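Long-range contacts in beta-N-acetylhexosaminidase (Thermotoga neapolitana, PDB 5BZA), which probably hydrolyses terminal non-reducing N-acetyl-D-hexosamine residues from N-acetyl-beta-D-hexosaminides, as a thermostable glycoside hydrolase of family 3: residues 29-35 against 57-63; 156-162 against 203-209; 242-248 against 271-277. All coordinates share one frame; numbering follows the deposited sequence.

Contact 1 (29-35 against 57-63)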
loop_
_atom_site.group_PDB
_atom_site.type_symbol
_atom_site.label_atom_id
_atom_site.label_comp_id
_atom_site.label_asym_id
_atom_site.label_seq_id
_atom_site.Cartn_x
_atom_site.Cartn_y
_atom_site.Cartn_z
ATOM N N PRO B 29 -12.152 24.788 -4.137
ATOM C CA PRO B 29 -11.295 24.803 -2.950
ATOM C C PRO B 29 -9.888 24.451 -3.344
ATOM O O PRO B 29 -9.729 23.567 -4.200
ATOM C CB PRO B 29 -11.884 23.711 -2.057
ATOM C CG PRO B 29 -12.602 22.790 -3.037
ATOM C CD PRO B 29 -13.124 23.684 -4.110
ATOM N N ALA B 30 -8.895 25.072 -2.720
ATOM C CA ALA B 30 -7.522 24.815 -3.094
ATOM C C ALA B 30 -7.024 23.530 -2.443
ATOM O O ALA B 30 -6.082 22.894 -2.954
ATOM C CB ALA B 30 -6.631 25.996 -2.700
ATOM N N GLY B 31 -7.678 23.105 -1.363
ATOM C CA GLY B 31 -7.202 21.956 -0.609
ATOM C C GLY B 31 -8.202 20.809 -0.494
ATOM O O GLY B 31 -9.402 21.048 -0.273
ATOM N N VAL B 32 -7.690 19.570 -0.628
ATOM C CA VAL B 32 -8.495 18.367 -0.597
ATOM C C VAL B 32 -7.854 17.437 0.422
ATOM O O VAL B 32 -6.668 17.078 0.316
ATOM C CB VAL B 32 -8.562 17.664 -2.029
ATOM C CG1 VAL B 32 -9.140 16.234 -1.943
ATOM C CG2 VAL B 32 -9.367 18.494 -3.028
ATOM N N LEU B 33 -8.626 17.072 1.425
ATOM C CA LEU B 33 -8.218 16.094 2.426
ATOM C C LEU B 33 -9.080 14.887 2.166
ATOM O O LEU B 33 -10.332 15.021 2.073
ATOM C CB LEU B 33 -8.436 16.600 3.859
ATOM C CG LEU B 33 -8.413 15.575 5.013
ATOM C CD1 LEU B 33 -7.085 14.813 5.045
ATOM C CD2 LEU B 33 -8.652 16.273 6.397
ATOM N N ILE B 34 -8.432 13.733 2.023
ATOM C CA ILE B 34 -9.130 12.537 1.641
ATOM C C ILE B 34 -9.251 11.669 2.879
ATOM O O ILE B 34 -8.250 11.300 3.503
ATOM C CB ILE B 34 -8.403 11.776 0.490
ATOM C CG1 ILE B 34 -8.143 12.711 -0.697
ATOM C CG2 ILE B 34 -9.208 10.542 0.073
ATOM C CD1 ILE B 34 -7.412 12.010 -1.836
ATOM N N TYR B 35 -10.496 11.375 3.237
ATOM C CA TYR B 35 -10.790 10.604 4.433
ATOM C C TYR B 35 -10.948 9.088 4.146
ATOM O O TYR B 35 -11.056 8.669 2.998
ATOM C CB TYR B 35 -12.041 11.188 5.075
ATOM C CG TYR B 35 -11.818 12.441 5.936
ATOM C CD1 TYR B 35 -10.789 12.499 6.855
ATOM C CD2 TYR B 35 -12.687 13.546 5.850
ATOM C CE1 TYR B 35 -10.599 13.639 7.664
ATOM C CE2 TYR B 35 -12.508 14.694 6.650
ATOM C CZ TYR B 35 -11.458 14.732 7.557
ATOM O OH TYR B 35 -11.264 15.854 8.368
ATOM N N ARG B 57 -5.267 22.809 -10.084
ATOM C CA ARG B 57 -4.247 22.533 -9.072
ATOM C C ARG B 57 -4.893 22.428 -7.704
ATOM O O ARG B 57 -5.710 23.280 -7.346
ATOM C CB ARG B 57 -3.180 23.639 -9.045
ATOM C CG ARG B 57 -2.344 23.797 -10.320
ATOM C CD ARG B 57 -1.410 25.011 -10.197
ATOM N NE ARG B 57 -2.122 26.209 -9.732
ATOM C CZ ARG B 57 -1.551 27.238 -9.099
ATOM N NH1 ARG B 57 -0.246 27.221 -8.834
ATOM N NH2 ARG B 57 -2.284 28.286 -8.722
ATOM N N PHE B 58 -4.565 21.367 -6.963
ATOM C CA PHE B 58 -5.079 21.191 -5.624
ATOM C C PHE B 58 -3.918 20.809 -4.724
ATOM O O PHE B 58 -3.011 20.115 -5.165
ATOM C CB PHE B 58 -6.129 20.090 -5.538
ATOM C CG PHE B 58 -7.300 20.273 -6.440
ATOM C CD1 PHE B 58 -7.288 19.728 -7.745
ATOM C CD2 PHE B 58 -8.446 20.931 -5.980
ATOM C CE1 PHE B 58 -8.396 19.850 -8.574
ATOM C CE2 PHE B 58 -9.551 21.065 -6.793
ATOM C CZ PHE B 58 -9.541 20.521 -8.109
ATOM N N ILE B 59 -3.971 21.238 -3.464
ATOM C CA ILE B 59 -3.183 20.645 -2.402
ATOM C C ILE B 59 -3.964 19.425 -1.922
ATOM O O ILE B 59 -5.131 19.566 -1.511
ATOM C CB ILE B 59 -2.955 21.639 -1.217
ATOM C CG1 ILE B 59 -2.357 22.941 -1.749
ATOM C CG2 ILE B 59 -2.046 21.001 -0.152
ATOM C CD1 ILE B 59 -2.355 24.058 -0.758
ATOM N N VAL B 60 -3.336 18.243 -1.980
ATOM C CA VAL B 60 -4.001 16.979 -1.667
ATOM C C VAL B 60 -3.324 16.344 -0.468
ATOM O O VAL B 60 -2.108 16.082 -0.507
ATOM C CB VAL B 60 -3.964 15.942 -2.865
ATOM C CG1 VAL B 60 -4.670 14.615 -2.483
ATOM C CG2 VAL B 60 -4.578 16.541 -4.125
ATOM N N SER B 61 -4.099 16.078 0.588
ATOM C CA SER B 61 -3.501 15.710 1.844
ATOM C C SER B 61 -4.205 14.499 2.472
ATOM O O SER B 61 -5.347 14.158 2.119
ATOM C CB SER B 61 -3.561 16.928 2.808
ATOM O OG SER B 61 -2.681 16.728 3.891
ATOM N N SER B 62 -3.535 13.883 3.441
ATOM C CA SER B 62 -4.129 12.839 4.268
ATOM C C SER B 62 -3.733 13.042 5.727
ATOM O O SER B 62 -2.795 13.818 6.023
ATOM C CB SER B 62 -3.663 11.460 3.820
ATOM O OG SER B 62 -2.326 11.273 4.279
ATOM N N ASP B 63 -4.388 12.289 6.613
ATOM C CA ASP B 63 -4.006 12.251 8.021
ATOM C C ASP B 63 -3.120 11.054 8.338
ATOM O O ASP B 63 -3.163 10.522 9.455
ATOM C CB ASP B 63 -5.226 12.184 8.954
ATOM C CG ASP B 63 -6.000 13.471 9.016
ATOM O OD1 ASP B 63 -5.385 14.538 8.868
ATOM O OD2 ASP B 63 -7.227 13.406 9.269
HETATM O O HOH W 1 -6.947 11.105 6.276
#

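Contact 2 (156-162 against 203-209). With CD (cadmium ion), chain N.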
loop_
_atom_site.group_PDB
_atom_site.type_symbol
_atom_site.label_atom_id
_atom_site.label_comp_id
_atom_site.label_asym_id
_atom_site.label_seq_id
_atom_site.Cartn_x
_atom_site.Cartn_y
_atom_site.Cartn_z
ATOM N N ILE B 156 4.793 18.088 1.229
ATOM C CA ILE B 156 4.941 19.183 2.232
ATOM C C ILE B 156 4.304 18.850 3.551
ATOM O O ILE B 156 3.101 18.687 3.622
ATOM C CB ILE B 156 4.347 20.480 1.727
ATOM C CG1 ILE B 156 5.135 20.893 0.494
ATOM C CG2 ILE B 156 4.479 21.598 2.791
ATOM C CD1 ILE B 156 4.599 22.107 -0.116
ATOM N N PRO B 157 5.113 18.798 4.617
ATOM C CA PRO B 157 4.547 18.519 5.940
ATOM C C PRO B 157 3.685 19.658 6.447
ATOM O O PRO B 157 3.846 20.798 6.020
ATOM C CB PRO B 157 5.792 18.315 6.819
ATOM C CG PRO B 157 6.828 19.143 6.172
ATOM C CD PRO B 157 6.561 19.073 4.681
ATOM N N CYS B 158 2.739 19.312 7.310
ATOM C CA CYS B 158 1.942 20.290 8.058
ATOM C C CYS B 158 2.042 19.982 9.553
ATOM O O CYS B 158 1.434 19.034 10.075
ATOM C CB CYS B 158 0.480 20.263 7.605
ATOM S SG CYS B 158 -0.549 21.508 8.435
ATOM N N ILE B 159 2.836 20.769 10.251
ATOM C CA ILE B 159 3.071 20.498 11.656
ATOM C C ILE B 159 1.846 20.923 12.468
ATOM O O ILE B 159 1.165 21.840 12.116
ATOM C CB ILE B 159 4.372 21.193 12.145
ATOM C CG1 ILE B 159 4.327 22.705 11.914
ATOM C CG2 ILE B 159 5.582 20.551 11.460
ATOM C CD1 ILE B 159 5.613 23.404 12.344
ATOM N N LYS B 160 1.574 20.217 13.557
ATOM C CA LYS B 160 0.363 20.422 14.347
ATOM C C LYS B 160 0.619 19.969 15.789
ATOM O O LYS B 160 1.531 19.174 16.022
ATOM C CB LYS B 160 -0.816 19.642 13.716
ATOM C CG LYS B 160 -0.625 18.130 13.729
ATOM C CD LYS B 160 -1.690 17.433 12.886
ATOM C CE LYS B 160 -1.475 15.933 12.865
ATOM N NZ LYS B 160 -2.503 15.244 12.062
ATOM N N HIS B 161 -0.146 20.485 16.764
ATOM C CA HIS B 161 -1.100 21.569 16.571
ATOM C C HIS B 161 -0.634 22.822 17.316
ATOM O O HIS B 161 -0.606 22.845 18.553
ATOM C CB HIS B 161 -2.510 21.184 17.070
ATOM C CG HIS B 161 -2.915 19.761 16.793
ATOM N ND1 HIS B 161 -2.381 18.679 17.465
ATOM C CD2 HIS B 161 -3.839 19.259 15.941
ATOM C CE1 HIS B 161 -2.947 17.571 17.027
ATOM N NE2 HIS B 161 -3.816 17.894 16.094
ATOM N N PHE B 162 -0.326 23.875 16.567
ATOM C CA PHE B 162 0.224 25.094 17.138
ATOM C C PHE B 162 -0.768 25.765 18.119
ATOM O O PHE B 162 -1.922 26.003 17.747
ATOM C CB PHE B 162 0.581 26.061 15.998
ATOM C CG PHE B 162 0.962 27.430 16.475
ATOM C CD1 PHE B 162 2.271 27.708 16.837
ATOM C CD2 PHE B 162 0.005 28.414 16.620
ATOM C CE1 PHE B 162 2.613 28.950 17.310
ATOM C CE2 PHE B 162 0.344 29.667 17.125
ATOM C CZ PHE B 162 1.640 29.929 17.454
ATOM N N LYS B 203 10.181 23.808 3.730
ATOM C CA LYS B 203 8.893 24.433 3.548
ATOM C C LYS B 203 7.882 23.618 4.328
ATOM O O LYS B 203 7.816 22.375 4.165
ATOM C CB LYS B 203 8.489 24.488 2.081
ATOM C CG LYS B 203 7.186 25.254 1.847
ATOM C CD LYS B 203 6.969 25.539 0.377
ATOM C CE LYS B 203 6.147 26.809 0.197
ATOM N NZ LYS B 203 6.657 27.666 -0.911
ATOM N N THR B 204 7.052 24.285 5.124
ATOM C CA THR B 204 6.061 23.556 5.916
ATOM C C THR B 204 4.752 24.338 6.010
ATOM O O THR B 204 4.744 25.545 5.863
ATOM C CB THR B 204 6.587 23.249 7.379
ATOM O OG1 THR B 204 5.620 22.462 8.086
ATOM C CG2 THR B 204 6.807 24.537 8.209
ATOM N N ALA B 205 3.626 23.653 6.226
ATOM C CA ALA B 205 2.424 24.380 6.668
ATOM C C ALA B 205 2.296 24.234 8.200
ATOM O O ALA B 205 2.930 23.377 8.818
ATOM C CB ALA B 205 1.140 23.884 5.938
ATOM N N VAL B 206 1.483 25.085 8.810
ATOM C CA VAL B 206 1.232 24.964 10.250
ATOM C C VAL B 206 -0.270 24.830 10.483
ATOM O O VAL B 206 -1.057 25.651 9.987
ATOM C CB VAL B 206 1.743 26.184 11.049
ATOM C CG1 VAL B 206 1.308 26.058 12.521
ATOM C CG2 VAL B 206 3.236 26.300 10.930
ATOM N N MET B 207 -0.664 23.810 11.242
ATOM C CA MET B 207 -2.065 23.686 11.662
ATOM C C MET B 207 -2.276 24.178 13.118
ATOM O O MET B 207 -1.498 23.857 13.997
ATOM C CB MET B 207 -2.541 22.228 11.509
ATOM C CG MET B 207 -4.056 22.099 11.635
ATOM S SD MET B 207 -4.721 20.386 11.625
ATOM C CE MET B 207 -4.411 19.887 9.911
ATOM N N THR B 208 -3.329 24.948 13.363
ATOM C CA THR B 208 -3.608 25.511 14.713
ATOM C C THR B 208 -4.354 24.543 15.587
ATOM O O THR B 208 -4.984 23.617 15.074
ATOM C CB THR B 208 -4.425 26.814 14.648
ATOM O OG1 THR B 208 -5.719 26.541 14.093
ATOM C CG2 THR B 208 -3.699 27.842 13.791
ATOM N N ALA B 209 -4.216 24.695 16.900
ATOM C CA ALA B 209 -4.993 23.900 17.827
ATOM C C ALA B 209 -6.255 24.609 18.263
ATOM O O ALA B 209 -6.196 25.786 18.668
ATOM C CB ALA B 209 -4.158 23.544 19.026
HETATM CD CD CD N . -6.282 17.107 15.263
#

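Contact 3 (242-248 against 271-277)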
loop_
_atom_site.group_PDB
_atom_site.type_symbol
_atom_site.label_atom_id
_atom_site.label_comp_id
_atom_site.label_asym_id
_atom_site.label_seq_id
_atom_site.Cartn_x
_atom_site.Cartn_y
_atom_site.Cartn_z
ATOM N N VAL B 242 -0.897 28.853 7.038
ATOM C CA VAL B 242 -1.528 28.504 8.308
ATOM C C VAL B 242 -2.946 28.009 8.096
ATOM O O VAL B 242 -3.776 28.706 7.503
ATOM C CB VAL B 242 -1.595 29.743 9.302
ATOM C CG1 VAL B 242 -2.525 29.450 10.540
ATOM C CG2 VAL B 242 -0.223 30.173 9.721
ATOM N N LEU B 243 -3.240 26.835 8.641
ATOM C CA LEU B 243 -4.558 26.208 8.545
ATOM C C LEU B 243 -5.242 26.068 9.865
ATOM O O LEU B 243 -4.596 25.761 10.851
ATOM C CB LEU B 243 -4.473 24.775 7.969
ATOM C CG LEU B 243 -4.445 24.398 6.510
ATOM C CD1 LEU B 243 -3.331 25.118 5.795
ATOM C CD2 LEU B 243 -4.171 22.911 6.519
ATOM N N SER B 244 -6.563 26.186 9.876
ATOM C CA SER B 244 -7.291 25.779 11.062
ATOM C C SER B 244 -7.269 24.268 11.213
ATOM O O SER B 244 -7.129 23.513 10.220
ATOM C CB SER B 244 -8.733 26.291 10.998
ATOM O OG SER B 244 -9.563 25.526 10.132
ATOM N N ASP B 245 -7.443 23.791 12.437
ATOM C CA ASP B 245 -7.943 22.420 12.569
ATOM C C ASP B 245 -9.400 22.487 12.055
ATOM O O ASP B 245 -9.892 23.577 11.768
ATOM C CB ASP B 245 -7.856 21.887 14.002
ATOM C CG ASP B 245 -7.780 20.368 14.046
ATOM O OD1 ASP B 245 -8.045 19.748 12.985
ATOM O OD2 ASP B 245 -7.501 19.779 15.127
ATOM N N ALA B 246 -10.098 21.364 11.913
ATOM C CA ALA B 246 -11.427 21.395 11.245
ATOM C C ALA B 246 -12.424 22.253 12.022
ATOM O O ALA B 246 -12.687 22.006 13.195
ATOM C CB ALA B 246 -11.978 19.990 11.064
ATOM N N MET B 247 -12.994 23.258 11.357
ATOM C CA MET B 247 -13.830 24.265 12.057
ATOM C C MET B 247 -15.109 23.706 12.647
ATOM O O MET B 247 -15.658 24.284 13.574
ATOM C CB MET B 247 -14.198 25.405 11.105
ATOM C CG MET B 247 -13.088 26.363 10.825
ATOM S SD MET B 247 -12.502 27.265 12.287
ATOM C CE MET B 247 -11.413 28.416 11.448
ATOM N N GLU B 248 -15.597 22.599 12.089
ATOM C CA GLU B 248 -16.864 22.021 12.518
ATOM C C GLU B 248 -16.688 21.386 13.887
ATOM O O GLU B 248 -17.665 21.121 14.560
ATOM C CB GLU B 248 -17.374 20.957 11.521
ATOM C CG GLU B 248 -17.714 21.505 10.122
ATOM C CD GLU B 248 -16.555 21.336 9.156
ATOM O OE1 GLU B 248 -15.397 21.316 9.644
ATOM O OE2 GLU B 248 -16.796 21.193 7.922
ATOM N N ASN B 271 -4.705 31.444 7.072
ATOM C CA ASN B 271 -4.815 31.421 5.625
ATOM C C ASN B 271 -5.872 30.449 5.096
ATOM O O ASN B 271 -6.675 30.806 4.246
ATOM C CB ASN B 271 -3.489 31.050 4.989
ATOM C CG ASN B 271 -2.374 31.965 5.383
ATOM O OD1 ASN B 271 -1.281 31.488 5.733
ATOM N ND2 ASN B 271 -2.604 33.283 5.282
ATOM N N MET B 272 -5.847 29.199 5.541
ATOM C CA MET B 272 -6.813 28.259 5.005
ATOM C C MET B 272 -7.697 27.697 6.068
ATOM O O MET B 272 -7.225 27.134 7.054
ATOM C CB MET B 272 -6.134 27.089 4.275
ATOM C CG MET B 272 -5.441 27.474 3.002
ATOM S SD MET B 272 -4.901 26.071 1.982
ATOM C CE MET B 272 -6.421 25.717 1.093
ATOM N N ILE B 273 -8.993 27.785 5.813
ATOM C CA ILE B 273 -9.981 27.179 6.696
ATOM C C ILE B 273 -10.204 25.697 6.361
ATOM O O ILE B 273 -10.600 25.381 5.249
ATOM C CB ILE B 273 -11.276 27.951 6.612
ATOM C CG1 ILE B 273 -10.989 29.358 7.156
ATOM C CG2 ILE B 273 -12.347 27.207 7.368
ATOM C CD1 ILE B 273 -12.062 30.390 6.923
ATOM N N LEU B 274 -9.923 24.804 7.318
ATOM C CA LEU B 274 -10.127 23.378 7.121
ATOM C C LEU B 274 -11.559 22.978 7.537
ATOM O O LEU B 274 -11.996 23.276 8.656
ATOM C CB LEU B 274 -9.070 22.582 7.897
ATOM C CG LEU B 274 -9.131 21.050 7.819
ATOM C CD1 LEU B 274 -8.648 20.569 6.420
ATOM C CD2 LEU B 274 -8.352 20.334 8.895
ATOM N N LEU B 275 -12.327 22.421 6.592
ATOM C CA LEU B 275 -13.644 21.804 6.860
ATOM C C LEU B 275 -13.557 20.314 6.825
ATOM O O LEU B 275 -12.997 19.785 5.876
ATOM C CB LEU B 275 -14.675 22.231 5.837
ATOM C CG LEU B 275 -14.784 23.740 5.750
ATOM C CD1 LEU B 275 -15.740 24.114 4.654
ATOM C CD2 LEU B 275 -15.232 24.277 7.154
ATOM N N ASP B 276 -14.154 19.616 7.776
ATOM C CA ASP B 276 -14.017 18.170 7.759
ATOM C C ASP B 276 -15.110 17.541 6.896
ATOM O O ASP B 276 -15.205 16.318 6.824
ATOM C CB ASP B 276 -13.995 17.568 9.183
ATOM C CG ASP B 276 -15.305 17.711 9.897
ATOM O OD1 ASP B 276 -16.179 18.430 9.389
ATOM O OD2 ASP B 276 -15.454 17.136 11.002
ATOM N N ASN B 277 -15.885 18.389 6.219
ATOM C CA ASN B 277 -16.992 17.972 5.377
ATOM C C ASN B 277 -17.194 18.928 4.199
ATOM O O ASN B 277 -17.583 20.073 4.405
ATOM C CB ASN B 277 -18.282 17.889 6.179
ATOM C CG ASN B 277 -19.400 17.206 5.422
ATOM O OD1 ASN B 277 -19.377 17.092 4.173
ATOM N ND2 ASN B 277 -20.410 16.749 6.167
#

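Contact 1 (29-35 against 57-63)
Val32 and Val60 sit opposite each other in a parallel strand pair, where four backbone bonds run from Ala30 O to Ile34 N. On the face carrying the valines, Ile34 puts CG1 beside its own backbone N (chi1 -53°) and continues extended, which brings CD1 to 3.8 Å from Val60 CG1. Further back, Val32 CG2 meets Phe58 CD2 at 3.9 Å, and the edge of the same ring lies near Pro29 O, 3.4 Å from CD2. Phe45, Phe48 and Leu52 of helix 42-54 pack over this side. On the other face, which carries Leu33 and Ser61, Ser61 touches Phe10 and Phe112. Leu33 has CG opposite the backbone N (chi1 164°), and its CD1 reaches over to Ser61 O at 3.5 Å, while CG lies against one face of the Tyr35 ring. Asp63 OD2 comes to the edge of that ring, 3.7 Å from CE1, with the two planes 56° apart. Where the strands end, a water donates to Ile34 O and accepts from Asp63 N, extending the ladder. Two parallel neighbours joined through a helix on their outer side form a beta-alpha-beta crossover, the repeating unit of the TIM barrel.

Contact 2 (156-162 against 203-209)
Strands 156-160 and 205-208 are parallel neighbours in the TIM barrel of this family 3 glycosidase, and the bond ladder from Pro157 O to Ala209 N ends at a metal site. Met207 N meets Ile159 O almost straight at 2.8 Å (177° at the hydrogen). Beyond it a beta bulge shifts the register by one: Lys160 and His161, joined by a cis peptide, take up the extra length, and pairing resumes with Phe162 N on Met207 O. The helix-covered face is largely apolar, though Thr208 OG1 on it is hydrogen-bonded to Thr222. Ile159 holds CG1 between its backbone N and carbonyl carbon (chi1 57°), which turns that branch onto Val206 CG2 at 3.9 Å; the other valine methyl, CG1, meets Phe162 CB at 3.6 Å. Phe194 and Phe198 of helix 192-198 and Leu232 of helix 225-235 complete this layer. On the opposite face Cys158 SG lies 3.8 Å from Ala205 CB and 3.7 Å from Met207 CB, filling the step between two residues of the neighbouring strand. The polar ends of the two bulge residues lead to different partners. Lys160 sends its extended chain away from strand 205-208 to Glu65 and Phe112 O, while its CB lies over one face of the His161 ring. His161 CB rests against Ala209 CB at 3.5 Å. Its ND1 is hydrogen-bonded to Asp117, which fixes the rotation of the ring, and from the far side of the imidazole NE2 reaches the cadmium ion, also bound by Asp245, at 2.7 Å.

Contact 3 (242-248 against 271-277)
Glu248 and Asp276 meet carboxylate to backbone: Glu248 OE1 accepts Asp276 N at 2.8 Å on its syn side, somewhat out of the carboxylate plane, and OE2 takes a weak bond from Asn277 N. The Asp276 carboxylate is also close, with OD1 3.0 Å from Glu248 OE1, and Asp280 adds another negative charge, a crowding that would probably raise the pKa of one of these acids. A leucine in place of Glu248 would probably leave the Asp276 amide without its carboxylate acceptor and the turn after strand 273-275 freer to move. Earlier in the segments Ser244 turns OG back over its own main chain (chi1 77°), where it accepts Leu274 N at 2.9 Å and donates to Asp245 O at 2.6 Å, bridging a place where the strands no longer pair directly. Leu274 O in turn receives Met247 N. These bonds close the TIM barrel, joining its seventh strand to its eighth. The side chains of Leu243 and Met272 lie side by side, Leu243 CD1 3.7 Å from Met272 CB, and both touch Phe10. Those of Met247 and Ile273 cross at about a right angle, with Met247 CG 3.6 Å from Ile273 CG2, and both touch Phe265 of helix 258-268. At the start Val242 O is gripped by both Met272 N and Asn271 N, and Asn271 OD1 accepts Val242 N at 3.0 Å. Arg233 on OD1 and Ser305 on ND2 fix the turn of that amide. Midway along 242-248, Ala246 N bonds Asp245 OD1 from above the carboxylate plane, probably steadying the carboxylate that shares the cadmium ion with His161.

Overall arrangement
All three contacts are buried pairings of one parallel barrel in the N-terminal domain, and none touches the second chain. Contact 1 is nearest the centre of the chain, and its ladder is regular. Contact 2 bends its ladder with a bulge, and contact 3 has a single bridge and supplements its backbone bonds with side-chain acceptors. Contacts 2 and 3 are knit together because strands 205-208 and 241-243 are neighbours, with Val206 and Thr208 probably hydrogen-bonded to Leu243; they also supply His161 and Asp245, the two protein ligands of one cadmium ion. Contact 1 meets contact 3 only by packing, of Met272 on Ala30, Gly31 and Ile59 and of Tyr35 on Asp276. Hydrophobic contacts dominate its helix-covered face, whereas charge gathers at the strand ends of contact 3.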